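Local coordinates for protein tyrosyl-tRNA synthetase (Aeropyrum pernix, PDB 2CYA) that catalyses the ATP-dependent attachment of tyrosine to its cognate tRNA, passing through a tyrosyl-adenylate intermediate, and works as a homodimer, at residues 42-52 and 91-101; 9-17 and 58-67. All blocks are in the same frame, centred on the assembly; numbering follows the deposited sequence.

Interaction 1: 42-52 and 91-101. With SO4 (sulfate ion), chain C.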
loop_
_atom_site.group_PDB
_atom_site.type_symbol
_atom_site.label_atom_id
_atom_site.label_comp_id
_atom_site.label_asym_id
_atom_site.label_seq_id
_atom_site.Cartn_x
_atom_site.Cartn_y
_atom_site.Cartn_z
ATOM N N TYR A 42 14.747 3.608 -10.920
ATOM C CA TYR A 42 15.445 2.346 -11.056
ATOM C C TYR A 42 15.753 1.782 -9.683
ATOM O O TYR A 42 15.928 2.532 -8.722
ATOM C CB TYR A 42 16.753 2.563 -11.825
ATOM C CG TYR A 42 17.855 3.120 -10.963
ATOM C CD1 TYR A 42 18.799 2.276 -10.381
ATOM C CD2 TYR A 42 17.909 4.491 -10.655
ATOM C CE1 TYR A 42 19.778 2.779 -9.501
ATOM C CE2 TYR A 42 18.882 5.003 -9.779
ATOM C CZ TYR A 42 19.809 4.137 -9.211
ATOM O OH TYR A 42 20.782 4.623 -8.359
ATOM N N GLU A 43 15.841 0.459 -9.600
ATOM C CA GLU A 43 16.167 -0.202 -8.348
ATOM C C GLU A 43 17.689 -0.270 -8.188
ATOM O O GLU A 43 18.379 -0.812 -9.056
ATOM C CB GLU A 43 15.618 -1.644 -8.330
ATOM C CG GLU A 43 14.097 -1.797 -8.250
ATOM C CD GLU A 43 13.659 -3.259 -8.377
ATOM O OE1 GLU A 43 14.343 -4.155 -7.842
ATOM O OE2 GLU A 43 12.626 -3.524 -9.014
ATOM N N PRO A 44 18.237 0.308 -7.102
ATOM C CA PRO A 44 19.694 0.232 -6.925
ATOM C C PRO A 44 19.873 -1.175 -6.353
ATOM O O PRO A 44 19.900 -1.382 -5.129
ATOM C CB PRO A 44 19.986 1.329 -5.894
ATOM C CG PRO A 44 18.770 2.272 -5.992
ATOM C CD PRO A 44 17.635 1.293 -6.180
ATOM N N SER A 45 19.964 -2.144 -7.251
ATOM C CA SER A 45 20.024 -3.541 -6.875
ATOM C C SER A 45 21.376 -4.236 -6.908
ATOM O O SER A 45 21.433 -5.461 -6.753
ATOM C CB SER A 45 19.062 -4.312 -7.764
ATOM O OG SER A 45 19.429 -4.117 -9.119
ATOM N N GLY A 46 22.449 -3.480 -7.108
ATOM C CA GLY A 46 23.768 -4.086 -7.163
ATOM C C GLY A 46 24.748 -3.189 -7.900
ATOM O O GLY A 46 24.469 -2.018 -8.131
ATOM N N VAL A 47 25.898 -3.729 -8.279
ATOM C CA VAL A 47 26.879 -2.925 -8.992
ATOM C C VAL A 47 26.378 -2.665 -10.413
ATOM O O VAL A 47 25.923 -3.574 -11.108
ATOM C CB VAL A 47 28.248 -3.640 -9.065
ATOM C CG1 VAL A 47 29.283 -2.718 -9.718
ATOM C CG2 VAL A 47 28.699 -4.054 -7.662
ATOM N N ALA A 48 26.456 -1.412 -10.839
ATOM C CA ALA A 48 26.016 -1.065 -12.176
ATOM C C ALA A 48 26.770 -1.853 -13.258
ATOM O O ALA A 48 27.986 -2.019 -13.189
ATOM C CB ALA A 48 26.201 0.415 -12.401
ATOM N N HIS A 49 26.036 -2.356 -14.242
ATOM C CA HIS A 49 26.671 -3.056 -15.344
ATOM C C HIS A 49 26.428 -2.189 -16.586
ATOM O O HIS A 49 25.673 -1.223 -16.529
ATOM C CB HIS A 49 26.120 -4.478 -15.492
ATOM C CG HIS A 49 24.639 -4.547 -15.669
ATOM N ND1 HIS A 49 24.013 -4.194 -16.845
ATOM C CD2 HIS A 49 23.662 -4.973 -14.834
ATOM C CE1 HIS A 49 22.712 -4.402 -16.728
ATOM N NE2 HIS A 49 22.473 -4.876 -15.518
ATOM N N ILE A 50 27.049 -2.523 -17.707
ATOM C CA ILE A 50 26.929 -1.654 -18.868
ATOM C C ILE A 50 25.534 -1.448 -19.429
ATOM O O ILE A 50 25.297 -0.476 -20.144
ATOM C CB ILE A 50 27.878 -2.118 -19.985
ATOM C CG1 ILE A 50 27.533 -3.557 -20.432
ATOM C CG2 ILE A 50 29.318 -2.031 -19.473
ATOM C CD1 ILE A 50 28.361 -4.016 -21.632
ATOM N N GLY A 51 24.606 -2.341 -19.087
ATOM C CA GLY A 51 23.255 -2.214 -19.594
ATOM C C GLY A 51 22.591 -0.936 -19.149
ATOM O O GLY A 51 21.783 -0.348 -19.873
ATOM N N TRP A 52 22.941 -0.497 -17.949
ATOM C CA TRP A 52 22.369 0.717 -17.384
ATOM C C TRP A 52 22.863 1.958 -18.110
ATOM O O TRP A 52 22.211 3.008 -18.054
ATOM C CB TRP A 52 22.714 0.824 -15.893
ATOM C CG TRP A 52 22.059 -0.233 -15.039
ATOM C CD1 TRP A 52 21.278 -1.283 -15.472
ATOM C CD2 TRP A 52 22.171 -0.380 -13.618
ATOM N NE1 TRP A 52 20.910 -2.073 -14.405
ATOM C CE2 TRP A 52 21.446 -1.545 -13.256
ATOM C CE3 TRP A 52 22.814 0.355 -12.612
ATOM C CZ2 TRP A 52 21.352 -1.988 -11.927
ATOM C CZ3 TRP A 52 22.717 -0.087 -11.288
ATOM C CH2 TRP A 52 21.992 -1.250 -10.962
ATOM N N ILE A 91 21.692 -0.950 -0.493
ATOM C CA ILE A 91 20.904 -0.432 -1.599
ATOM C C ILE A 91 21.261 1.038 -1.810
ATOM O O ILE A 91 21.408 1.486 -2.946
ATOM C CB ILE A 91 19.403 -0.571 -1.323
ATOM C CG1 ILE A 91 19.027 -2.050 -1.321
ATOM C CG2 ILE A 91 18.592 0.224 -2.364
ATOM C CD1 ILE A 91 17.552 -2.311 -1.019
ATOM N N ARG A 92 21.418 1.773 -0.713
ATOM C CA ARG A 92 21.775 3.184 -0.779
ATOM C C ARG A 92 23.169 3.321 -1.371
ATOM O O ARG A 92 23.437 4.237 -2.146
ATOM C CB ARG A 92 21.780 3.813 0.617
ATOM C CG ARG A 92 20.883 5.047 0.750
ATOM C CD ARG A 92 19.644 4.748 1.580
ATOM N NE ARG A 92 20.018 4.194 2.885
ATOM C CZ ARG A 92 19.154 3.789 3.816
ATOM N NH1 ARG A 92 17.843 3.874 3.594
ATOM N NH2 ARG A 92 19.610 3.291 4.962
ATOM N N ALA A 93 24.047 2.400 -0.984
ATOM C CA ALA A 93 25.419 2.406 -1.456
ATOM C C ALA A 93 25.446 2.183 -2.956
ATOM O O ALA A 93 26.228 2.808 -3.652
ATOM C CB ALA A 93 26.222 1.333 -0.750
ATOM N N ALA A 94 24.584 1.297 -3.453
ATOM C CA ALA A 94 24.530 1.035 -4.884
ATOM C C ALA A 94 24.097 2.309 -5.622
ATOM O O ALA A 94 24.559 2.571 -6.731
ATOM C CB ALA A 94 23.559 -0.135 -5.192
ATOM N N ALA A 95 23.231 3.106 -4.991
ATOM C CA ALA A 95 22.752 4.366 -5.581
ATOM C C ALA A 95 23.857 5.432 -5.620
ATOM O O ALA A 95 23.942 6.218 -6.576
ATOM C CB ALA A 95 21.539 4.896 -4.798
ATOM N N ARG A 96 24.698 5.480 -4.589
ATOM C CA ARG A 96 25.789 6.461 -4.590
ATOM C C ARG A 96 26.752 6.121 -5.735
ATOM O O ARG A 96 27.304 7.000 -6.378
ATOM C CB ARG A 96 26.557 6.446 -3.273
ATOM C CG ARG A 96 25.745 6.867 -2.072
ATOM C CD ARG A 96 26.686 7.311 -0.952
ATOM N NE ARG A 96 27.491 6.207 -0.439
ATOM C CZ ARG A 96 27.035 5.272 0.392
ATOM N NH1 ARG A 96 25.770 5.306 0.814
ATOM N NH2 ARG A 96 27.847 4.297 0.793
ATOM N N ILE A 97 26.939 4.837 -5.993
ATOM C CA ILE A 97 27.818 4.420 -7.073
ATOM C C ILE A 97 27.208 4.805 -8.426
ATOM O O ILE A 97 27.902 5.299 -9.315
ATOM C CB ILE A 97 28.081 2.908 -6.993
ATOM C CG1 ILE A 97 28.901 2.617 -5.730
ATOM C CG2 ILE A 97 28.854 2.430 -8.225
ATOM C CD1 ILE A 97 29.171 1.140 -5.475
ATOM N N VAL A 98 25.908 4.597 -8.582
ATOM C CA VAL A 98 25.234 4.964 -9.816
ATOM C C VAL A 98 25.431 6.460 -10.099
ATOM O O VAL A 98 25.688 6.838 -11.243
ATOM C CB VAL A 98 23.718 4.596 -9.739
ATOM C CG1 VAL A 98 22.911 5.327 -10.828
ATOM C CG2 VAL A 98 23.571 3.060 -9.896
ATOM N N ARG A 99 25.329 7.318 -9.078
ATOM C CA ARG A 99 25.521 8.748 -9.328
ATOM C C ARG A 99 26.918 9.033 -9.869
ATOM O O ARG A 99 27.088 9.856 -10.773
ATOM C CB ARG A 99 25.318 9.591 -8.067
ATOM C CG ARG A 99 23.879 9.818 -7.703
ATOM C CD ARG A 99 23.731 10.742 -6.505
ATOM N NE ARG A 99 22.958 10.073 -5.460
ATOM C CZ ARG A 99 23.420 9.772 -4.248
ATOM N NH1 ARG A 99 24.663 10.091 -3.897
ATOM N NH2 ARG A 99 22.648 9.108 -3.399
ATOM N N ARG A 100 27.908 8.354 -9.299
ATOM C CA ARG A 100 29.290 8.547 -9.714
ATOM C C ARG A 100 29.500 8.024 -11.119
ATOM O O ARG A 100 30.226 8.623 -11.908
ATOM C CB ARG A 100 30.245 7.838 -8.747
ATOM C CG ARG A 100 31.725 7.962 -9.107
ATOM C CD ARG A 100 32.157 9.408 -9.243
ATOM N NE ARG A 100 31.845 10.177 -8.043
ATOM C CZ ARG A 100 32.434 9.997 -6.870
ATOM N NH1 ARG A 100 33.378 9.071 -6.740
ATOM N NH2 ARG A 100 32.061 10.723 -5.820
ATOM N N VAL A 101 28.871 6.897 -11.421
ATOM C CA VAL A 101 28.986 6.301 -12.741
ATOM C C VAL A 101 28.364 7.229 -13.777
ATOM O O VAL A 101 28.935 7.438 -14.850
ATOM C CB VAL A 101 28.261 4.943 -12.808
ATOM C CG1 VAL A 101 28.125 4.502 -14.275
ATOM C CG2 VAL A 101 29.032 3.881 -11.990
HETATM S S SO4 C . 19.098 -5.268 -13.434
HETATM O O1 SO4 C . 18.864 -5.351 -14.943
HETATM O O2 SO4 C . 18.147 -4.204 -12.887
HETATM O O3 SO4 C . 18.695 -6.510 -12.876
HETATM O O4 SO4 C . 20.396 -4.709 -13.296
HETATM O O HOH W 1 21.720 7.075 -8.048
HETATM O O HOH W 2 25.718 0.422 -8.166
#
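W52 of the HIGH-like signature of class I synthetases, here H49-I50-G51-W52, touches V98 on helix 88-104. V98 CG2 lies 3.5 Å from W52 CZ3, at the edge of the indole and near its plane. Y42 also packs on V98. Its CG sits between the backbone N and the carbonyl carbon (chi1 80°), and the phenol is aimed at the helix. Y42 OH packs tightly against V98 CB at 3.2 Å. This hydroxyl is not paired directly with the helix backbone: it donates to a water, which in turn donates to A95 O. A second water donates to both G46 O and A94 O, bridging the loop to the neighbouring carbonyl of the same helix. P44 is the centre of an inverse gamma turn. Its CB lies 3.3 Å from I91 O, and its CG reaches A95 CB at 4.0 Å.

The far end of the loop is polar. G51 N donates to H49 ND1 (3.0 Å, 139°), a capping bond that fixes the imidazole rotation. H49 NE2 then donates to O4 of a sulfate ion at 3.0 Å. W52 NE1 donates to the same oxygen at 2.9 Å. K241 of the KMSKS region also binds this sulfate. The ion probably came from the crystallisation liquor. H49, W52 and K241 are inferred ATP ligands, so it may mark a phosphate position.

The loop joins strand 37-42 to helix 51-64. Helix 88-104 packs along the loop. Strand 68-73 touches Y42 and A95, helix 75-80 touches I91, and helix 349-360 touches V47 and A94.

Interaction 2: 9-17 and 58-67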
loop_
_atom_site.group_PDB
_atom_site.type_symbol
_atom_site.label_atom_id
_atom_site.label_comp_id
_atom_site.label_asym_id
_atom_site.label_seq_id
_atom_site.Cartn_x
_atom_site.Cartn_y
_atom_site.Cartn_z
ATOM N N ARG A 9 14.537 18.465 -30.917
ATOM C CA ARG A 9 14.347 17.987 -29.549
ATOM C C ARG A 9 13.785 16.587 -29.614
ATOM O O ARG A 9 14.248 15.691 -28.908
ATOM C CB ARG A 9 13.378 18.877 -28.776
ATOM C CG ARG A 9 13.890 20.264 -28.530
ATOM C CD ARG A 9 12.832 21.102 -27.870
ATOM N NE ARG A 9 12.688 20.790 -26.451
ATOM C CZ ARG A 9 11.736 21.302 -25.679
ATOM N NH1 ARG A 9 10.844 22.139 -26.197
ATOM N NH2 ARG A 9 11.693 21.005 -24.386
ATOM N N PHE A 10 12.801 16.394 -30.486
ATOM C CA PHE A 10 12.191 15.092 -30.621
ATOM C C PHE A 10 13.188 14.012 -31.035
ATOM O O PHE A 10 13.273 12.970 -30.374
ATOM C CB PHE A 10 11.042 15.118 -31.622
ATOM C CG PHE A 10 10.391 13.772 -31.825
ATOM C CD1 PHE A 10 9.393 13.329 -30.971
ATOM C CD2 PHE A 10 10.809 12.932 -32.852
ATOM C CE1 PHE A 10 8.817 12.065 -31.130
ATOM C CE2 PHE A 10 10.248 11.668 -33.026
ATOM C CZ PHE A 10 9.248 11.232 -32.162
ATOM N N ASN A 11 13.943 14.242 -32.114
ATOM C CA ASN A 11 14.905 13.222 -32.567
ATOM C C ASN A 11 15.970 12.949 -31.516
ATOM O O ASN A 11 16.488 11.844 -31.425
ATOM C CB ASN A 11 15.589 13.628 -33.870
ATOM C CG ASN A 11 14.635 13.672 -35.045
ATOM O OD1 ASN A 11 13.786 12.796 -35.212
ATOM N ND2 ASN A 11 14.786 14.689 -35.880
ATOM N N ARG A 12 16.300 13.962 -30.737
ATOM C CA ARG A 12 17.289 13.811 -29.689
ATOM C C ARG A 12 16.721 12.903 -28.584
ATOM O O ARG A 12 17.424 12.057 -28.046
ATOM C CB ARG A 12 17.643 15.181 -29.114
ATOM C CG ARG A 12 18.169 15.145 -27.688
ATOM C CD ARG A 12 19.496 15.847 -27.593
ATOM N NE ARG A 12 20.501 15.139 -28.384
ATOM C CZ ARG A 12 21.655 15.674 -28.773
ATOM N NH1 ARG A 12 21.949 16.927 -28.446
ATOM N NH2 ARG A 12 22.516 14.952 -29.484
ATOM N N ILE A 13 15.448 13.099 -28.258
ATOM C CA ILE A 13 14.778 12.295 -27.242
ATOM C C ILE A 13 14.476 10.896 -27.776
ATOM O O ILE A 13 14.659 9.903 -27.068
ATOM C CB ILE A 13 13.444 12.964 -26.790
ATOM C CG1 ILE A 13 13.750 14.217 -25.983
ATOM C CG2 ILE A 13 12.607 11.995 -25.986
ATOM C CD1 ILE A 13 12.538 15.066 -25.700
ATOM N N ALA A 14 14.034 10.808 -29.026
ATOM C CA ALA A 14 13.687 9.517 -29.609
ATOM C C ALA A 14 14.857 8.621 -29.986
ATOM O O ALA A 14 14.718 7.399 -30.006
ATOM C CB ALA A 14 12.802 9.719 -30.832
ATOM N N ARG A 15 16.001 9.224 -30.285
ATOM C CA ARG A 15 17.184 8.475 -30.707
ATOM C C ARG A 15 17.489 7.231 -29.862
ATOM O O ARG A 15 17.673 7.312 -28.652
ATOM C CB ARG A 15 18.408 9.418 -30.759
ATOM C CG ARG A 15 19.344 9.354 -29.558
ATOM C CD ARG A 15 19.968 10.709 -29.195
ATOM N NE ARG A 15 20.893 11.207 -30.200
ATOM C CZ ARG A 15 22.056 11.792 -29.922
ATOM N NH1 ARG A 15 22.443 11.953 -28.658
ATOM N NH2 ARG A 15 22.833 12.220 -30.910
ATOM N N ASN A 16 17.490 6.082 -30.532
ATOM C CA ASN A 16 17.798 4.793 -29.937
ATOM C C ASN A 16 16.792 4.165 -28.970
ATOM O O ASN A 16 17.074 3.140 -28.348
ATOM C CB ASN A 16 19.174 4.861 -29.280
ATOM C CG ASN A 16 20.291 4.949 -30.299
ATOM O OD1 ASN A 16 20.372 4.123 -31.221
ATOM N ND2 ASN A 16 21.160 5.951 -30.144
ATOM N N THR A 17 15.621 4.766 -28.847
ATOM C CA THR A 17 14.608 4.211 -27.984
ATOM C C THR A 17 13.889 3.088 -28.730
ATOM O O THR A 17 13.905 3.035 -29.965
ATOM C CB THR A 17 13.607 5.295 -27.587
ATOM O OG1 THR A 17 13.006 5.843 -28.767
ATOM C CG2 THR A 17 14.320 6.402 -26.836
ATOM N N LYS A 58 20.388 8.165 -22.198
ATOM C CA LYS A 58 19.089 8.707 -22.545
ATOM C C LYS A 58 18.761 9.850 -21.580
ATOM O O LYS A 58 18.168 10.850 -21.979
ATOM C CB LYS A 58 18.027 7.607 -22.512
ATOM C CG LYS A 58 16.676 7.984 -23.104
ATOM C CD LYS A 58 16.780 8.752 -24.440
ATOM C CE LYS A 58 17.541 7.983 -25.514
ATOM N NZ LYS A 58 17.616 8.806 -26.768
ATOM N N VAL A 59 19.163 9.716 -20.317
ATOM C CA VAL A 59 18.928 10.786 -19.355
ATOM C C VAL A 59 19.661 12.007 -19.906
ATOM O O VAL A 59 19.120 13.115 -19.945
ATOM C CB VAL A 59 19.482 10.434 -17.954
ATOM C CG1 VAL A 59 19.355 11.641 -17.025
ATOM C CG2 VAL A 59 18.706 9.239 -17.378
ATOM N N LYS A 60 20.896 11.796 -20.345
ATOM C CA LYS A 60 21.684 12.886 -20.923
ATOM C C LYS A 60 20.922 13.530 -22.083
ATOM O O LYS A 60 20.853 14.751 -22.155
ATOM C CB LYS A 60 23.040 12.383 -21.428
ATOM C CG LYS A 60 23.860 13.488 -22.110
ATOM C CD LYS A 60 25.317 13.074 -22.332
ATOM C CE LYS A 60 26.090 14.163 -23.089
ATOM N NZ LYS A 60 27.574 14.061 -22.918
ATOM N N ASP A 61 20.345 12.720 -22.980
ATOM C CA ASP A 61 19.587 13.263 -24.111
ATOM C C ASP A 61 18.382 14.115 -23.656
ATOM O O ASP A 61 18.178 15.223 -24.156
ATOM C CB ASP A 61 19.052 12.156 -25.038
ATOM C CG ASP A 61 20.152 11.432 -25.821
ATOM O OD1 ASP A 61 21.293 11.913 -25.832
ATOM O OD2 ASP A 61 19.866 10.376 -26.437
ATOM N N LEU A 62 17.572 13.597 -22.731
ATOM C CA LEU A 62 16.408 14.347 -22.250
ATOM C C LEU A 62 16.804 15.678 -21.643
ATOM O O LEU A 62 16.166 16.697 -21.910
ATOM C CB LEU A 62 15.602 13.532 -21.233
ATOM C CG LEU A 62 14.460 12.751 -21.879
ATOM C CD1 LEU A 62 15.024 11.747 -22.878
ATOM C CD2 LEU A 62 13.656 12.036 -20.810
ATOM N N VAL A 63 17.859 15.675 -20.835
ATOM C CA VAL A 63 18.330 16.914 -20.219
ATOM C C VAL A 63 18.752 17.943 -21.284
ATOM O O VAL A 63 18.440 19.125 -21.165
ATOM C CB VAL A 63 19.548 16.657 -19.295
ATOM C CG1 VAL A 63 20.218 17.988 -18.909
ATOM C CG2 VAL A 63 19.104 15.908 -18.044
ATOM N N GLU A 64 19.461 17.495 -22.317
ATOM C CA GLU A 64 19.919 18.417 -23.363
ATOM C C GLU A 64 18.755 18.840 -24.241
ATOM O O GLU A 64 18.853 19.814 -24.982
ATOM C CB GLU A 64 21.043 17.778 -24.208
ATOM C CG GLU A 64 22.266 17.361 -23.369
ATOM C CD GLU A 64 23.409 16.745 -24.182
ATOM O OE1 GLU A 64 23.159 16.085 -25.224
ATOM O OE2 GLU A 64 24.571 16.907 -23.755
ATOM N N ALA A 65 17.645 18.122 -24.144
ATOM C CA ALA A 65 16.459 18.457 -24.923
ATOM C C ALA A 65 15.530 19.389 -24.130
ATOM O O ALA A 65 14.389 19.638 -24.527
ATOM C CB ALA A 65 15.732 17.185 -25.335
ATOM N N GLY A 66 16.020 19.913 -23.010
ATOM C CA GLY A 66 15.206 20.826 -22.232
ATOM C C GLY A 66 14.265 20.254 -21.170
ATOM O O GLY A 66 13.573 21.025 -20.511
ATOM N N VAL A 67 14.231 18.934 -20.981
ATOM C CA VAL A 67 13.355 18.326 -19.961
ATOM C C VAL A 67 13.910 18.493 -18.536
ATOM O O VAL A 67 15.082 18.231 -18.310
ATOM C CB VAL A 67 13.169 16.813 -20.228
ATOM C CG1 VAL A 67 12.292 16.191 -19.131
ATOM C CG2 VAL A 67 12.535 16.591 -21.625
#
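K58 and R9 make an unusual exchange: each of two antiparallel helices sends a basic side chain to the C-terminal end of the other. The axes of segments 9-14 and 58-64 lie at 166° and approach to 8.5 Å. K58 is bent at chi2 and chi3, which curls its amine back to the end of helix 5-14. There NZ donates to I13 O (3.2 Å) from above the carbonyl plane. It also donates to R15 O, but the modelled length is doubtfully short. In return, R9 NE and NH2 both grip A65 O side-on, at 2.8 and 3.0 Å. This oxygen lies just past helix 51-64, which G66 closes in a Schellman motif.

D61 joins R15 and K58 in a salt-bridge network. R15 NH1 donates to D61 OD1 at 3.1 Å, from above the carboxylate plane; the K58 link, through OD2, is less sure. E64 OE1 lies over one face of the R12 guanidinium, a contact of charges alone. R12 NE is buried without a partner.

Between the helices, I13 CG1 packs on A65 CB (3.6 Å) and I13 CG2 on L62 CD1 (3.9 Å). The contact packs the N-terminal helix 5-14 on the crossover helix between strands 37-42 and 68-73. Helix 23-32 touches R9 and I13, and strand 207-211 meets I13, T17 and K58.

How the interactions relate
Both interactions use helix 51-64, at different ends. Interaction 1 involves the end of strand 37-42, the loop after it and the first turn of the helix; interaction 2 involves its later turns and C-terminal end. The centres are 22 Å apart, and the nearest atoms are about 7 Å apart without touching. The segments alternate along the chain: 9-17, 42-52, 58-67, 91-101. Helix 51-64 is the crossover between the adjacent parallel strands 37-42 and 68-73 of the Rossmann-type catalytic core. The N-terminal end of this helix carries part of the inferred ATP site, and W52 packs on helix 88-104. The other end joins the N-terminal helix 5-14 to the core, away from that site.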